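Local structure of uncharacterized protein (Bacteroides uniformis, 4IYK) at residues S32-G37 with D146-N151; I121-S126 with I139-F144; Q164-S169 with D176-S181. The protein is of unknown function but may bind carbohydrate. All blocks are in the same frame, centred on the assembly; numbering follows the deposited sequence. Where two conformers were deposited one is given.

In the fold
Contact 2 lies in the buried core of the C-terminal domain. Contact 3 sits at the margin of the same sandwich and is partly buried. Contact 1 is a partly buried loop-to-loop meeting between the two domains. Contacts 2 and 3 join the same two sheets: strands 120-129 and 178-183 are neighbours in one, strands 135-144 and 163-166 in the other. Their centres are about 11 Å apart, and both rest on apolar side chains. Contact 1 differs in chemistry, with a carboxylate, bridging waters and a selenium-aromatic contact. It still touches contact 2, because Val149 and Asn151 pack on strand 135-144 around Phe142. Contacts 1 and 3 do not touch.

Contact 1 (S32-G37 with D146-N151); sequences SDMENG and DMWVGN
Asp33 and Gly150 bring the two loop backbones closest, with CA atoms 6.2 Å apart, and no direct hydrogen bond joins segments 32-37 and 146-151. Asp33 reaches across with its carboxylate. Its CG stands anti to the carbonyl carbon (chi1 -63°), and OD1 lies 3.3 Å from Gly150 CA. A side chain at Gly150 would run into this oxygen. One water donates to both Asp33 OD1, at 2.7 Å, and Trp148 O, at 2.9 Å. The other carboxylate oxygen, OD2, is hydrogen-bonded to Tyr217 OH, which also bonds Asn151 N. With an alanine here, the hydroxyl of Tyr217 is likely to lose its carboxylate partner, and the bridging water one of its two acceptors. A second water links Asn36 O to Asn151 ND2. Selenomethionine Met34 lies alongside Trp148 in a Met-aromatic contact, with SE 3.9 Å from CZ3 and oblique to the ring. The Trp148 backbone N is held by Asp146 OD1 at 2.9 Å, an Asx turn. This partly buried contact joins a loop of the N-terminal domain, between strands 15-23 and 40-44, to a C-terminal-domain loop after strand 135-144, against which Val149 and Asn151 pack at Phe142.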
# COMPACT_ATOMS: atom_id res chain seq x y z
N SER A 32 1.20 1.47 1.25
CA SER A 32 1.10 0.11 1.79
C SER A 32 0.41 0.17 3.15
O SER A 32 -0.34 1.12 3.40
CB SER A 32 2.50 -0.51 1.89
OG SER A 32 2.45 -1.87 2.28
N ASP A 33 0.60 -0.85 4.00
CA ASP A 33 0.09 -0.85 5.37
C ASP A 33 1.30 -0.73 6.27
O ASP A 33 2.27 -1.44 6.01
CB ASP A 33 -0.72 -2.14 5.68
CG ASP A 33 -1.95 -2.32 4.84
OD1 ASP A 33 -3.02 -1.81 5.25
OD2 ASP A 33 -1.88 -3.05 3.83
N MSE A 34 1.30 0.16 7.29
CA MSE A 34 2.47 0.31 8.19
C MSE A 34 2.84 -1.02 8.85
O MSE A 34 4.02 -1.39 8.93
CB MSE A 34 2.25 1.39 9.27
CG MSE A 34 3.57 1.86 9.85
SE MSE A 34 3.43 3.57 10.73
CE MSE A 34 5.30 4.01 10.78
N GLU A 35 1.82 -1.75 9.30
CA GLU A 35 1.98 -3.07 9.89
C GLU A 35 1.52 -4.10 8.85
O GLU A 35 0.48 -3.90 8.24
CB GLU A 35 1.15 -3.16 11.17
CG GLU A 35 1.15 -4.54 11.81
CD GLU A 35 0.21 -4.66 12.99
OE1 GLU A 35 -1.02 -4.55 12.80
OE2 GLU A 35 0.72 -4.89 14.11
N ASN A 36 2.31 -5.18 8.63
CA ASN A 36 1.99 -6.27 7.68
C ASN A 36 1.95 -5.75 6.23
O ASN A 36 1.10 -6.15 5.44
CB ASN A 36 0.67 -6.99 8.08
CG ASN A 36 0.80 -7.73 9.38
OD1 ASN A 36 1.76 -8.45 9.60
ND2 ASN A 36 -0.10 -7.48 10.32
N GLY A 37 2.89 -4.88 5.91
CA GLY A 37 3.03 -4.30 4.59
C GLY A 37 4.50 -4.15 4.29
O GLY A 37 5.29 -5.00 4.69
N ASP A 146 -10.77 5.64 10.16
CA ASP A 146 -9.61 6.55 10.12
C ASP A 146 -8.81 6.29 8.81
O ASP A 146 -9.08 5.33 8.07
CB ASP A 146 -8.74 6.51 11.42
CG ASP A 146 -7.93 5.24 11.68
OD1 ASP A 146 -7.42 4.65 10.70
OD2 ASP A 146 -7.84 4.83 12.84
N MSE A 147 -7.84 7.20 8.54
CA MSE A 147 -6.98 7.25 7.35
C MSE A 147 -6.00 6.07 7.22
O MSE A 147 -5.35 5.94 6.19
CB MSE A 147 -6.20 8.59 7.35
CG MSE A 147 -5.12 8.65 8.47
SE MSE A 147 -3.76 10.07 8.35
CE MSE A 147 -4.96 11.58 8.78
N TRP A 148 -5.87 5.22 8.26
CA TRP A 148 -4.95 4.08 8.23
C TRP A 148 -5.64 2.83 7.63
O TRP A 148 -5.07 1.74 7.63
CB TRP A 148 -4.37 3.81 9.63
CG TRP A 148 -3.58 5.00 10.09
CD1 TRP A 148 -4.07 6.12 10.71
CD2 TRP A 148 -2.19 5.26 9.83
NE1 TRP A 148 -3.07 7.07 10.82
CE2 TRP A 148 -1.90 6.55 10.32
CE3 TRP A 148 -1.15 4.50 9.26
CZ2 TRP A 148 -0.61 7.12 10.24
CZ3 TRP A 148 0.13 5.06 9.19
CH2 TRP A 148 0.39 6.34 9.70
N VAL A 149 -6.78 3.04 6.98
CA VAL A 149 -7.52 1.98 6.25
C VAL A 149 -6.60 1.20 5.28
O VAL A 149 -5.79 1.81 4.56
CB VAL A 149 -8.75 2.59 5.50
CG1 VAL A 149 -8.35 3.75 4.58
CG2 VAL A 149 -9.53 1.53 4.73
N GLY A 150 -6.76 -0.11 5.24
CA GLY A 150 -6.05 -1.00 4.33
C GLY A 150 -6.40 -2.44 4.64
O GLY A 150 -7.26 -2.69 5.49
N ASN A 151 -5.72 -3.39 3.99
CA ASN A 151 -5.89 -4.80 4.28
C ASN A 151 -5.59 -5.10 5.75
O ASN A 151 -6.17 -6.04 6.30
CB ASN A 151 -4.97 -5.67 3.38
CG ASN A 151 -5.20 -7.15 3.58
OD1 ASN A 151 -6.30 -7.65 3.29
ND2 ASN A 151 -4.19 -7.89 4.09
O HOH W 1 -2.96 -0.22 7.46
O HOH W 2 -1.76 -6.72 5.54

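Contact 2 (I121-S126 with I139-F144); sequences ITATFS and IQLFAF
Leu141 packs on Ile121 and Ala123, and Ile139 on Phe125, in a buried apolar contact between two sheets of the C-terminal domain. Segment 121-126 lies on strand 120-129, the middle strand of a three-stranded sheet. Segment 139-144 lies on strand 135-144 of the sheet it faces. The segment axes approach to 8.8 Å, and their directions differ by 137°. No hydrogen bond crosses, so side chains alone make the contact. Leu141 extends with CG anti to the backbone N (chi1 -179°), and both its methyls meet Ala123. CD2 is 3.8 Å from Ala123 CB and CD1 is 3.9 Å from it. The same CD2 also meets Ile121 CG2 at 4.1 Å, where the two side chains cross at about a right angle. Phe125 supplies the far end of its ring. Its CZ lies 3.9 Å from Ile139 CD1, an oblique approach, and CE2 is 4.1 Å from Ile139 CG2. Ile201 of strand 196-206 adds to the core beside Ala123 and Phe125, while Leu180 touches Ile139 and Ile182 touches Leu141. Two antiparallel sheets packed through such a hydrophobic interior are characteristic of a beta sandwich, consistent with the E-set clan of this domain.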
# COMPACT_ATOMS: atom_id res chain seq x y z
N ILE A 121 -21.66 3.16 -1.72
CA ILE A 121 -20.29 3.60 -1.99
C ILE A 121 -19.83 2.77 -3.19
O ILE A 121 -19.88 1.55 -3.12
CB ILE A 121 -19.35 3.46 -0.76
CG1 ILE A 121 -19.94 4.13 0.52
CG2 ILE A 121 -17.94 3.97 -1.09
CD1 ILE A 121 -20.09 5.64 0.49
N THR A 122 -19.44 3.43 -4.30
CA THR A 122 -18.97 2.74 -5.51
C THR A 122 -17.54 3.15 -5.85
O THR A 122 -17.24 4.35 -5.91
CB THR A 122 -19.92 2.97 -6.70
OG1 THR A 122 -21.16 2.36 -6.40
CG2 THR A 122 -19.41 2.35 -8.01
N ALA A 123 -16.67 2.16 -6.13
CA ALA A 123 -15.29 2.36 -6.55
C ALA A 123 -15.15 1.91 -8.00
O ALA A 123 -15.69 0.87 -8.37
CB ALA A 123 -14.34 1.58 -5.65
N THR A 124 -14.51 2.74 -8.84
CA THR A 124 -14.23 2.44 -10.24
C THR A 124 -12.77 2.72 -10.48
O THR A 124 -12.21 3.66 -9.89
CB THR A 124 -15.16 3.18 -11.22
OG1 THR A 124 -15.04 4.59 -11.02
CG2 THR A 124 -16.61 2.74 -11.12
N PHE A 125 -12.12 1.86 -11.27
CA PHE A 125 -10.68 1.92 -11.49
C PHE A 125 -10.22 0.93 -12.56
O PHE A 125 -10.95 0.02 -12.96
CB PHE A 125 -9.90 1.63 -10.16
CG PHE A 125 -10.20 0.29 -9.51
CD1 PHE A 125 -11.33 0.11 -8.72
CD2 PHE A 125 -9.36 -0.81 -9.71
CE1 PHE A 125 -11.62 -1.13 -8.14
CE2 PHE A 125 -9.64 -2.04 -9.11
CZ PHE A 125 -10.76 -2.19 -8.32
N SER A 126 -8.99 1.13 -13.00
CA SER A 126 -8.25 0.29 -13.92
C SER A 126 -6.98 -0.15 -13.22
O SER A 126 -6.60 0.43 -12.20
CB SER A 126 -7.94 1.05 -15.21
OG SER A 126 -9.07 1.03 -16.06
N ILE A 139 -9.14 -8.02 -5.65
CA ILE A 139 -9.46 -6.58 -5.64
C ILE A 139 -10.42 -6.36 -4.46
O ILE A 139 -11.26 -7.22 -4.14
CB ILE A 139 -9.98 -5.96 -6.98
CG1 ILE A 139 -11.25 -6.67 -7.51
CG2 ILE A 139 -8.85 -5.88 -8.03
CD1 ILE A 139 -12.09 -5.88 -8.54
N GLN A 140 -10.24 -5.22 -3.76
CA GLN A 140 -11.05 -4.93 -2.60
C GLN A 140 -11.13 -3.45 -2.32
O GLN A 140 -10.14 -2.71 -2.50
CB GLN A 140 -10.49 -5.67 -1.36
CG GLN A 140 -11.40 -5.57 -0.13
CD GLN A 140 -11.13 -6.67 0.87
OE1 GLN A 140 -10.23 -7.48 0.71
NE2 GLN A 140 -11.84 -6.66 1.95
N LEU A 141 -12.33 -3.03 -1.88
CA LEU A 141 -12.60 -1.68 -1.42
C LEU A 141 -12.58 -1.73 0.10
O LEU A 141 -13.55 -2.17 0.72
CB LEU A 141 -13.93 -1.12 -1.99
CG LEU A 141 -14.30 0.33 -1.58
CD1 LEU A 141 -13.19 1.34 -1.97
CD2 LEU A 141 -15.65 0.75 -2.19
N PHE A 142 -11.44 -1.34 0.70
CA PHE A 142 -11.31 -1.35 2.15
C PHE A 142 -11.97 -0.14 2.75
O PHE A 142 -11.93 0.94 2.16
CB PHE A 142 -9.84 -1.44 2.59
CG PHE A 142 -9.16 -2.70 2.12
CD1 PHE A 142 -9.35 -3.91 2.78
CD2 PHE A 142 -8.37 -2.69 0.96
CE1 PHE A 142 -8.71 -5.08 2.34
CE2 PHE A 142 -7.73 -3.86 0.52
CZ PHE A 142 -7.92 -5.05 1.20
N ALA A 143 -12.56 -0.30 3.94
CA ALA A 143 -13.19 0.79 4.68
C ALA A 143 -12.76 0.80 6.15
O ALA A 143 -12.66 -0.26 6.79
CB ALA A 143 -14.71 0.68 4.58
N PHE A 144 -12.54 2.01 6.73
CA PHE A 144 -12.25 2.17 8.16
C PHE A 144 -12.66 3.57 8.67
O PHE A 144 -12.81 4.49 7.87
CB PHE A 144 -10.78 1.87 8.52
CG PHE A 144 -10.64 1.36 9.94
CD1 PHE A 144 -11.14 0.11 10.30
CD2 PHE A 144 -10.06 2.15 10.92
CE1 PHE A 144 -11.02 -0.36 11.61
CE2 PHE A 144 -9.95 1.69 12.24
CZ PHE A 144 -10.44 0.45 12.58

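Contact 3 (Q164-S169 with D176-S181); sequences QVFSPS and DIYTLS. With EDO (1,2-ethanediol), chain F.
Phe166 and Tyr178 form the aromatic part of this contact. Phe166 CZ meets Tyr178 CE1 at 4.0 Å, and the two side chains cross at a slant. Each ring approaches the other obliquely. Both CG atoms stand anti to the carbonyl carbon, with chi1 -52° for Phe166 and -66° for Tyr178. In each case the ring is directed from its own strand toward the other sheet. A second approach is methyl to backbone: Leu180 CD2 comes to 4.2 Å from Gln164 N. No hydrogen bond crosses between the segments. Polar bonds instead run to neighbouring strands. Gln164 pairs through its backbone with Ile139, and Tyr178 with Phe125. On the outer side, a 1,2-ethanediol, probably from the crystallisation liquor, gives a hydrogen bond from O2 to Val165 O at 3.0 Å. Its C2 also rests 3.6 Å from Ser167 CB. The chain then turns a corner at Ser167 and Pro168, and the Ser167-Pro168 peptide bond is cis. Leu136 and Ile139 of strand 135-144 touch Tyr178 and continue the apolar layer. Strand 163-166 thus meets strand 178-183, the outermost of its sheet within this chain, an arrangement consistent with the margin of a beta sandwich.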
# COMPACT_ATOMS: atom_id res chain seq x y z
N GLN A 164 -13.45 -9.01 -4.66
CA GLN A 164 -13.52 -10.05 -5.68
C GLN A 164 -12.21 -10.82 -5.71
O GLN A 164 -11.12 -10.23 -5.64
CB GLN A 164 -13.89 -9.52 -7.08
CG GLN A 164 -14.38 -10.64 -8.00
CD GLN A 164 -14.64 -10.24 -9.43
OE1 GLN A 164 -14.39 -9.10 -9.83
NE2 GLN A 164 -15.11 -11.19 -10.23
N VAL A 165 -12.33 -12.17 -5.76
CA VAL A 165 -11.18 -13.08 -5.77
C VAL A 165 -11.17 -13.77 -7.11
O VAL A 165 -12.22 -14.21 -7.62
CB VAL A 165 -11.18 -14.09 -4.58
CG1 VAL A 165 -9.99 -15.07 -4.66
CG2 VAL A 165 -11.18 -13.36 -3.23
N PHE A 166 -9.98 -13.81 -7.72
CA PHE A 166 -9.77 -14.47 -9.01
C PHE A 166 -8.99 -15.76 -8.77
O PHE A 166 -7.87 -15.73 -8.24
CB PHE A 166 -9.07 -13.53 -10.03
CG PHE A 166 -9.77 -12.19 -10.14
CD1 PHE A 166 -9.42 -11.13 -9.31
CD2 PHE A 166 -10.78 -12.00 -11.07
CE1 PHE A 166 -10.11 -9.92 -9.37
CE2 PHE A 166 -11.46 -10.77 -11.15
CZ PHE A 166 -11.10 -9.73 -10.31
N SER A 167 -9.64 -16.90 -9.05
CA SER A 167 -9.04 -18.22 -8.89
C SER A 167 -9.40 -19.09 -10.10
O SER A 167 -10.56 -19.47 -10.26
CB SER A 167 -9.44 -18.87 -7.57
OG SER A 167 -8.83 -20.15 -7.46
N PRO A 168 -8.43 -19.37 -11.01
CA PRO A 168 -7.01 -18.96 -11.00
C PRO A 168 -6.84 -17.45 -11.19
O PRO A 168 -7.75 -16.80 -11.72
CB PRO A 168 -6.41 -19.72 -12.20
CG PRO A 168 -7.40 -20.82 -12.53
CD PRO A 168 -8.73 -20.20 -12.20
N SER A 169 -5.70 -16.91 -10.74
CA SER A 169 -5.35 -15.48 -10.89
C SER A 169 -5.43 -15.09 -12.37
O SER A 169 -5.06 -15.89 -13.23
CB SER A 169 -3.96 -15.21 -10.32
OG SER A 169 -2.97 -16.01 -10.95
N ASP A 176 -9.45 -2.64 -19.05
CA ASP A 176 -10.53 -3.18 -18.22
C ASP A 176 -10.93 -2.25 -17.07
O ASP A 176 -10.08 -1.70 -16.37
CB ASP A 176 -10.15 -4.56 -17.65
CG ASP A 176 -9.99 -5.65 -18.69
OD1 ASP A 176 -10.33 -5.41 -19.88
OD2 ASP A 176 -9.52 -6.75 -18.33
N ILE A 177 -12.25 -2.07 -16.89
CA ILE A 177 -12.80 -1.25 -15.82
C ILE A 177 -13.36 -2.17 -14.75
O ILE A 177 -14.22 -3.02 -15.03
CB ILE A 177 -13.85 -0.20 -16.29
CG1 ILE A 177 -13.41 0.58 -17.57
CG2 ILE A 177 -14.26 0.73 -15.13
CD1 ILE A 177 -12.25 1.63 -17.42
N TYR A 178 -12.87 -2.00 -13.52
CA TYR A 178 -13.33 -2.76 -12.36
C TYR A 178 -14.27 -1.90 -11.53
O TYR A 178 -14.08 -0.69 -11.45
CB TYR A 178 -12.15 -3.25 -11.52
CG TYR A 178 -11.28 -4.28 -12.22
CD1 TYR A 178 -11.57 -5.64 -12.13
CD2 TYR A 178 -10.14 -3.89 -12.92
CE1 TYR A 178 -10.75 -6.59 -12.74
CE2 TYR A 178 -9.32 -4.84 -13.54
CZ TYR A 178 -9.63 -6.18 -13.44
OH TYR A 178 -8.84 -7.13 -14.04
N THR A 179 -15.31 -2.52 -10.95
CA THR A 179 -16.27 -1.85 -10.06
C THR A 179 -16.42 -2.66 -8.78
O THR A 179 -16.61 -3.87 -8.83
CB THR A 179 -17.64 -1.66 -10.77
OG1 THR A 179 -17.44 -0.89 -11.96
CG2 THR A 179 -18.67 -0.96 -9.89
N LEU A 180 -16.33 -1.98 -7.61
CA LEU A 180 -16.57 -2.55 -6.28
C LEU A 180 -17.60 -1.67 -5.58
O LEU A 180 -17.69 -0.48 -5.87
CB LEU A 180 -15.29 -2.72 -5.44
CG LEU A 180 -14.23 -3.67 -6.04
CD1 LEU A 180 -12.89 -3.45 -5.41
CD2 LEU A 180 -14.67 -5.16 -5.96
N SER A 181 -18.43 -2.27 -4.73
CA SER A 181 -19.54 -1.59 -4.06
C SER A 181 -19.69 -1.95 -2.61
O SER A 181 -19.49 -3.12 -2.24
CB SER A 181 -20.86 -1.97 -4.75
OG SER A 181 -21.06 -1.29 -5.97
C1 EDO F . -12.67 -17.80 -5.04
O1 EDO F . -11.45 -18.34 -4.55
C2 EDO F . -12.44 -17.26 -6.47
O2 EDO F . -13.65 -16.75 -7.01